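Local coordinates for protein Plm1 (Streptomyces sp. HK803, PDB 4HXY) that probably reduces a beta-keto group of the growing chain with NADPH, as the first-module ketoreductase of the polyketide synthase that makes phoslactomycin, at residues G126-P132 with D159-R164; S212-I216 with A241-A245. All blocks are in the same frame, centred on the assembly; numbering follows the deposited sequence.

Contact 1: residues G126-P132 with D159-R164; sequences GGLVDLP and DQLAVR
Asp130 and Arg164 form a buried salt bridge on a parallel beta pairing in what is probably the truncated Rossmann-type structural subdomain of a modular polyketide ketoreductase. Strand 125-131 lies beside strand 160-164, and helix 137-148 connects them. Four backbone bonds join the strands in the staggered pattern of parallel pairing; among them, Leu128 N donates to Asp159 O (2.8 Å) and Val163 N to Asp130 O (2.8 Å). Glycine suits position 127, where the backbone is almost fully extended and Gly127 CA comes within 3.3 Å of Asp159 O. Leu161 and Val163 pack on helix 137-148, and Val129, on the same face, meets Trp86 and Val88 of the adjoining strand 85-90; branched aliphatic side chains suit this buried face. Leu131 and Val163 run alongside each other, with CD2 of Leu131 3.6 Å from CG2 of Val163. The other face carries Leu128, Gln160, Ala162 and Asp130. With its CG anti to the backbone N (chi1 -171°), Asp130 swings its carboxylate to Arg164, whose chain bends at chi2 to come back to it. OD2 accepts from both NH2 (2.8 Å) and NH1 (3.1 Å) of Arg164, in the guanidinium plane, although the two flat groups are turned 63° apart. Thr89 and Ala92 hold OD1, and Asp100 takes Arg164 NE. Arg164 NH1 also donates to Val163 O, 2.9 Å away and close to the guanidinium plane.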
ATOM      1  N   GLY A 126     -18.839   5.773   3.632  1.00  7.77           N
ATOM      2  CA  GLY A 126     -19.583   4.564   3.476  1.00  7.99           C
ATOM      3  C   GLY A 126     -18.642   3.383   3.417  1.00  8.08           C
ATOM      4  O   GLY A 126     -18.547   2.582   4.364  1.00  9.28           O
ATOM      5  N   GLY A 127     -17.893   3.301   2.324  1.00  7.36           N
ATOM      6  CA  GLY A 127     -16.969   2.208   2.152  1.00  7.02           C
ATOM      7  C   GLY A 127     -16.441   2.042   0.742  1.00  6.71           C
ATOM      8  O   GLY A 127     -16.705   2.868  -0.154  1.00  6.68           O
ATOM      9  N   LEU A 128     -15.725   0.940   0.562  1.00  6.24           N
ATOM     10  CA  LEU A 128     -15.098   0.552  -0.705  1.00  5.84           C
ATOM     11  C   LEU A 128     -15.725  -0.740  -1.197  1.00  6.48           C
ATOM     12  O   LEU A 128     -15.928  -1.669  -0.407  1.00  5.81           O
ATOM     13  CB  LEU A 128     -13.593   0.330  -0.496  1.00  6.09           C
ATOM     14  CG  LEU A 128     -12.791   1.594  -0.204  1.00  5.02           C
ATOM     15  CD1 LEU A 128     -11.558   1.358   0.717  1.00  5.39           C
ATOM     16  CD2 LEU A 128     -12.369   2.210  -1.541  1.00  8.55           C
ATOM     17  N   VAL A 129     -16.046  -0.792  -2.493  1.00  6.24           N
ATOM     18  CA  VAL A 129     -16.495  -2.021  -3.136  1.00  7.02           C
ATOM     19  C   VAL A 129     -15.750  -2.254  -4.435  1.00  7.67           C
ATOM     20  O   VAL A 129     -15.804  -1.424  -5.335  1.00  9.13           O
ATOM     21  CB  VAL A 129     -17.993  -2.031  -3.420  1.00  7.39           C
ATOM     22  CG1 VAL A 129     -18.420  -3.455  -3.856  1.00  7.94           C
ATOM     23  CG2 VAL A 129     -18.799  -1.575  -2.191  1.00  7.20           C
ATOM     24  N   ASP A 130     -15.075  -3.396  -4.532  1.00  7.87           N
ATOM     25  CA  ASP A 130     -14.343  -3.759  -5.739  1.00  8.16           C
ATOM     26  C   ASP A 130     -15.222  -4.695  -6.594  1.00  8.86           C
ATOM     27  O   ASP A 130     -15.671  -5.738  -6.125  1.00  9.76           O
ATOM     28  CB  ASP A 130     -13.004  -4.403  -5.421  1.00  8.10           C
ATOM     29  CG  ASP A 130     -12.154  -4.590  -6.667  1.00  8.63           C
ATOM     30  OD1 ASP A 130     -11.606  -3.578  -7.198  1.00  8.38           O
ATOM     31  OD2 ASP A 130     -12.041  -5.748  -7.105  1.00  9.50           O
ATOM     32  N   LEU A 131     -15.479  -4.298  -7.830  1.00  9.14           N
ATOM     33  CA  LEU A 131     -16.387  -5.024  -8.702  1.00  9.39           C
ATOM     34  C   LEU A 131     -15.598  -5.635  -9.853  1.00 10.00           C
ATOM     35  O   LEU A 131     -14.513  -5.183 -10.177  1.00  9.86           O
ATOM     36  CB  LEU A 131     -17.426  -4.064  -9.299  1.00  9.68           C
ATOM     37  CG  LEU A 131     -18.269  -3.268  -8.305  1.00 10.61           C
ATOM     38  CD1 LEU A 131     -19.191  -2.350  -9.064  1.00 12.05           C
ATOM     39  CD2 LEU A 131     -19.055  -4.173  -7.381  1.00 10.03           C
ATOM     40  N   PRO A 132     -16.150  -6.677 -10.469  1.00 11.02           N
ATOM     41  CA  PRO A 132     -15.549  -7.139 -11.713  1.00 11.99           C
ATOM     42  C   PRO A 132     -15.578  -6.045 -12.759  1.00 12.02           C
ATOM     43  O   PRO A 132     -16.396  -5.129 -12.680  1.00 12.10           O
ATOM     44  CB  PRO A 132     -16.482  -8.267 -12.155  1.00 11.57           C
ATOM     45  CG  PRO A 132     -17.256  -8.647 -10.961  1.00 13.78           C
ATOM     46  CD  PRO A 132     -17.379  -7.408 -10.142  1.00 11.46           C
ATOM     47  N   ASP A 159     -17.405  -2.348   5.325  1.00  7.71           N
ATOM     48  CA  ASP A 159     -16.999  -1.188   4.522  1.00  7.55           C
ATOM     49  C   ASP A 159     -15.804  -1.450   3.593  1.00  6.65           C
ATOM     50  O   ASP A 159     -15.320  -0.526   2.943  1.00  6.15           O
ATOM     51  CB  ASP A 159     -16.698  -0.002   5.452  1.00  7.74           C
ATOM     52  CG  ASP A 159     -15.522  -0.274   6.414  1.00  9.32           C
ATOM     53  OD1 ASP A 159     -14.993  -1.416   6.451  1.00  8.44           O
ATOM     54  OD2 ASP A 159     -15.130   0.689   7.115  1.00  9.14           O
ATOM     55  N   GLN A 160     -15.337  -2.697   3.548  1.00  6.02           N
ATOM     56  CA  GLN A 160     -14.272  -3.110   2.625  1.00  6.43           C
ATOM     57  C   GLN A 160     -14.717  -4.407   1.965  1.00  6.62           C
ATOM     58  O   GLN A 160     -14.502  -5.507   2.489  1.00  6.87           O
ATOM     59  CB  GLN A 160     -12.929  -3.246   3.338  1.00  6.37           C
ATOM     60  CG  GLN A 160     -12.438  -1.888   3.869  1.00  6.51           C
ATOM     61  CD  GLN A 160     -11.086  -1.931   4.539  1.00  8.09           C
ATOM     62  OE1 GLN A 160     -10.149  -2.526   4.020  1.00  9.90           O
ATOM     63  NE2 GLN A 160     -10.955  -1.223   5.658  1.00  5.70           N
ATOM     64  N   LEU A 161     -15.327  -4.258   0.802  1.00  6.00           N
ATOM     65  CA  LEU A 161     -16.054  -5.348   0.157  1.00  6.27           C
ATOM     66  C   LEU A 161     -15.569  -5.600  -1.256  1.00  6.16           C
ATOM     67  O   LEU A 161     -15.074  -4.693  -1.951  1.00  5.46           O
ATOM     68  CB  LEU A 161     -17.552  -5.012   0.120  1.00  6.49           C
ATOM     69  CG  LEU A 161     -18.239  -4.894   1.484  1.00  8.50           C
ATOM     70  CD1 LEU A 161     -19.564  -4.209   1.332  1.00 10.88           C
ATOM     71  CD2 LEU A 161     -18.386  -6.291   2.131  1.00  9.85           C
ATOM     72  N   ALA A 162     -15.775  -6.833  -1.713  1.00  7.40           N
ATOM     73  CA  ALA A 162     -15.511  -7.199  -3.082  1.00  7.10           C
ATOM     74  C   ALA A 162     -16.629  -8.094  -3.582  1.00  8.41           C
ATOM     75  O   ALA A 162     -17.146  -8.938  -2.848  1.00  8.58           O
ATOM     76  CB  ALA A 162     -14.149  -7.905  -3.202  1.00  6.88           C
ATOM     77  N   VAL A 163     -16.997  -7.895  -4.839  1.00  8.82           N
ATOM     78  CA  VAL A 163     -17.962  -8.768  -5.523  1.00 11.13           C
ATOM     79  C   VAL A 163     -17.217  -9.695  -6.476  1.00 11.79           C
ATOM     80  O   VAL A 163     -16.410  -9.257  -7.297  1.00 11.72           O
ATOM     81  CB  VAL A 163     -19.055  -7.965  -6.277  1.00 10.81           C
ATOM     82  CG1 VAL A 163     -20.021  -8.940  -6.949  1.00 12.42           C
ATOM     83  CG2 VAL A 163     -19.803  -7.056  -5.319  1.00 11.94           C
ATOM     84  N   ARG A 164     -17.438 -11.000  -6.307  1.00 13.07           N
ATOM     85  CA  ARG A 164     -16.828 -12.021  -7.164  1.00 14.41           C
ATOM     86  C   ARG A 164     -17.885 -13.073  -7.447  1.00 15.67           C
ATOM     87  O   ARG A 164     -18.487 -13.609  -6.515  1.00 14.80           O
ATOM     88  CB  ARG A 164     -15.617 -12.676  -6.493  1.00 14.21           C
ATOM     89  CG  ARG A 164     -14.436 -11.712  -6.189  1.00 13.43           C
ATOM     90  CD  ARG A 164     -13.745 -11.226  -7.451  1.00 13.86           C
ATOM     91  NE  ARG A 164     -12.548 -10.424  -7.176  1.00 14.71           N
ATOM     92  CZ  ARG A 164     -12.530  -9.098  -7.052  1.00 13.48           C
ATOM     93  NH1 ARG A 164     -13.643  -8.373  -7.152  1.00 11.92           N
ATOM     94  NH2 ARG A 164     -11.382  -8.498  -6.821  1.00 15.61           N
TER

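Contact 2: residues S212-I216 with A241-A245; sequences SADRI and ATAEA
Ala213 begins the approach to the second segment, its carbonyl O lying 3.5 Å from CB of Ala241, where the small methyl fits beside the backbone as the chain enters a parallel beta pairing of the Rossmann fold. One residue on, Asp214 O accepts the first interstrand bond from Thr242 N at 3.0 Å, while Asp214 turns its CB away from the partner, as suits an exposed acid. Arg215 pairs with Thr242, and their side chains run next to each other in the same direction. Because CG of Arg215 sits beside its own backbone N (chi1 -62°) and the chain is extended from there to NE, its methylenes pass the threonine hydroxyl, with CG 3.3 Å from OG1 of Thr242. The guanidinium travels on to a salt bridge with Glu266. Ile216 points to the other face and bonds through both its backbone N and its backbone O: the N donates to Thr242 O (2.8 Å, 164° at the hydrogen) and the O accepts from Glu244 N (3.1 Å). Its CD1 rests 4.1 Å from CB of Ala241, and Ala243 adds only a methyl beside its CB. That apolar face lies under helices 198-210 and 229-237, with Ile216 meeting Val207, Ala208 and Ile236; strand 215-220 is flanked by strand 189-193 and strand 242-247, the latter reached through helix 229-237 in a beta-alpha-beta crossover.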
ATOM      1  N   SER A 212      27.866 -12.194   0.185  1.00 11.06           N
ATOM      2  CA  SER A 212      27.377 -12.890  -1.003  1.00  9.93           C
ATOM      3  C   SER A 212      27.391 -12.067  -2.287  1.00  9.10           C
ATOM      4  O   SER A 212      27.398 -12.627  -3.378  1.00  9.11           O
ATOM      5  CB  SER A 212      25.940 -13.378  -0.746  1.00  9.55           C
ATOM      6  OG  SER A 212      25.097 -12.296  -0.368  1.00  9.47           O
ATOM      7  N   ALA A 213      27.309 -10.750  -2.166  1.00  8.93           N
ATOM      8  CA  ALA A 213      27.195  -9.871  -3.324  1.00  8.39           C
ATOM      9  C   ALA A 213      28.545  -9.416  -3.856  1.00  8.45           C
ATOM     10  O   ALA A 213      29.536  -9.382  -3.117  1.00  8.49           O
ATOM     11  CB  ALA A 213      26.328  -8.640  -2.993  1.00  8.85           C
ATOM     12  N   ASP A 214      28.563  -9.034  -5.134  1.00  8.06           N
ATOM     13  CA  ASP A 214      29.741  -8.380  -5.735  1.00  9.02           C
ATOM     14  C   ASP A 214      29.754  -6.867  -5.506  1.00  9.08           C
ATOM     15  O   ASP A 214      30.814  -6.291  -5.266  1.00  9.16           O
ATOM     16  CB  ASP A 214      29.785  -8.638  -7.243  1.00  9.29           C
ATOM     17  CG  ASP A 214      30.160 -10.073  -7.601  1.00 10.08           C
ATOM     18  OD1 ASP A 214      30.819 -10.763  -6.774  1.00 10.23           O
ATOM     19  OD2 ASP A 214      29.776 -10.517  -8.725  1.00 12.93           O
ATOM     20  N   ARG A 215      28.588  -6.227  -5.594  1.00  9.21           N
ATOM     21  CA  ARG A 215      28.465  -4.764  -5.570  1.00  9.83           C
ATOM     22  C   ARG A 215      27.196  -4.350  -4.852  1.00  9.46           C
ATOM     23  O   ARG A 215      26.144  -4.921  -5.101  1.00  9.89           O
ATOM     24  CB  ARG A 215      28.366  -4.193  -6.970  1.00 10.62           C
ATOM     25  CG  ARG A 215      29.537  -4.432  -7.829  1.00 13.83           C
ATOM     26  CD  ARG A 215      29.520  -3.431  -8.946  1.00 16.75           C
ATOM     27  NE  ARG A 215      30.497  -3.806  -9.963  1.00 19.63           N
ATOM     28  CZ  ARG A 215      30.742  -3.091 -11.047  1.00 19.81           C
ATOM     29  NH1 ARG A 215      30.084  -1.949 -11.255  1.00 19.04           N
ATOM     30  NH2 ARG A 215      31.647  -3.522 -11.913  1.00 20.48           N
ATOM     31  N   ILE A 216      27.311  -3.347  -3.991  1.00  9.25           N
ATOM     32  CA  ILE A 216      26.161  -2.773  -3.305  1.00  9.60           C
ATOM     33  C   ILE A 216      26.053  -1.307  -3.708  1.00 10.06           C
ATOM     34  O   ILE A 216      26.995  -0.534  -3.522  1.00  9.34           O
ATOM     35  CB  ILE A 216      26.282  -2.932  -1.783  1.00  9.99           C
ATOM     36  CG1 ILE A 216      26.358  -4.409  -1.422  1.00 11.44           C
ATOM     37  CG2 ILE A 216      25.082  -2.276  -1.070  1.00 10.72           C
ATOM     38  CD1 ILE A 216      26.793  -4.667   0.005  1.00 13.94           C
ATOM     39  N   ALA A 241      32.312  -6.701  -0.828  1.00 23.68           N
ATOM     40  CA  ALA A 241      31.647  -6.147  -2.002  1.00 22.42           C
ATOM     41  C   ALA A 241      32.124  -4.717  -2.207  1.00 21.09           C
ATOM     42  O   ALA A 241      32.448  -4.028  -1.255  1.00 22.48           O
ATOM     43  CB  ALA A 241      30.124  -6.164  -1.825  1.00 22.82           C
ATOM     44  N   THR A 242      32.159  -4.259  -3.446  1.00 19.07           N
ATOM     45  CA  THR A 242      32.349  -2.852  -3.681  1.00 17.20           C
ATOM     46  C   THR A 242      31.038  -2.163  -3.325  1.00 16.14           C
ATOM     47  O   THR A 242      29.976  -2.779  -3.323  1.00 14.39           O
ATOM     48  CB  THR A 242      32.778  -2.551  -5.130  1.00 17.31           C
ATOM     49  OG1 THR A 242      31.710  -2.793  -6.030  1.00 19.65           O
ATOM     50  CG2 THR A 242      33.989  -3.406  -5.534  1.00 17.04           C
ATOM     51  N   ALA A 243      31.119  -0.905  -2.965  1.00 14.75           N
ATOM     52  CA  ALA A 243      29.915  -0.156  -2.617  1.00 14.58           C
ATOM     53  C   ALA A 243      30.085   1.285  -3.022  1.00 14.55           C
ATOM     54  O   ALA A 243      31.196   1.838  -2.960  1.00 15.07           O
ATOM     55  CB  ALA A 243      29.650  -0.236  -1.167  1.00 14.28           C
ATOM     56  N   GLU A 244      28.977   1.890  -3.429  1.00 13.70           N
ATOM     57  CA  GLU A 244      28.971   3.277  -3.814  1.00 14.01           C
ATOM     58  C   GLU A 244      27.592   3.834  -3.525  1.00 12.93           C
ATOM     59  O   GLU A 244      26.602   3.087  -3.538  1.00 11.64           O
ATOM     60  CB  GLU A 244      29.377   3.440  -5.282  1.00 15.37           C
ATOM     61  CG  GLU A 244      28.304   3.522  -6.324  1.00 20.97           C
ATOM     62  CD  GLU A 244      28.855   3.941  -7.711  1.00 27.88           C
ATOM     63  OE1 GLU A 244      29.244   3.042  -8.493  1.00 30.68           O
ATOM     64  OE2 GLU A 244      28.866   5.165  -8.030  1.00 32.54           O
ATOM     65  N   ALA A 245      27.530   5.131  -3.250  1.00 11.64           N
ATOM     66  CA  ALA A 245      26.244   5.823  -3.184  1.00 11.41           C
ATOM     67  C   ALA A 245      26.114   6.649  -4.437  1.00 11.43           C
ATOM     68  O   ALA A 245      27.055   7.388  -4.809  1.00 13.72           O
ATOM     69  CB  ALA A 245      26.126   6.672  -1.934  1.00 11.14           C
TER

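Both contacts are parallel strand pairs whose segments are connected through a helix, yet they share no element: their centres stand 45 Å apart, on opposite sides of the centre of the chain. Contact 1 is mostly buried, whereas contact 2 is only partly so, with Asp214, Thr242 and Glu244 exposed. The chemistry follows. In contact 1 a side-chain salt bridge spans the pair and has further polar partners around it; in contact 2 the backbone alone makes the hydrogen bonds across, and the charged end of Arg215 goes to Glu266. Contact 2 belongs to the NADPH-binding half, with Ile216 about 13 Å from the cofactor.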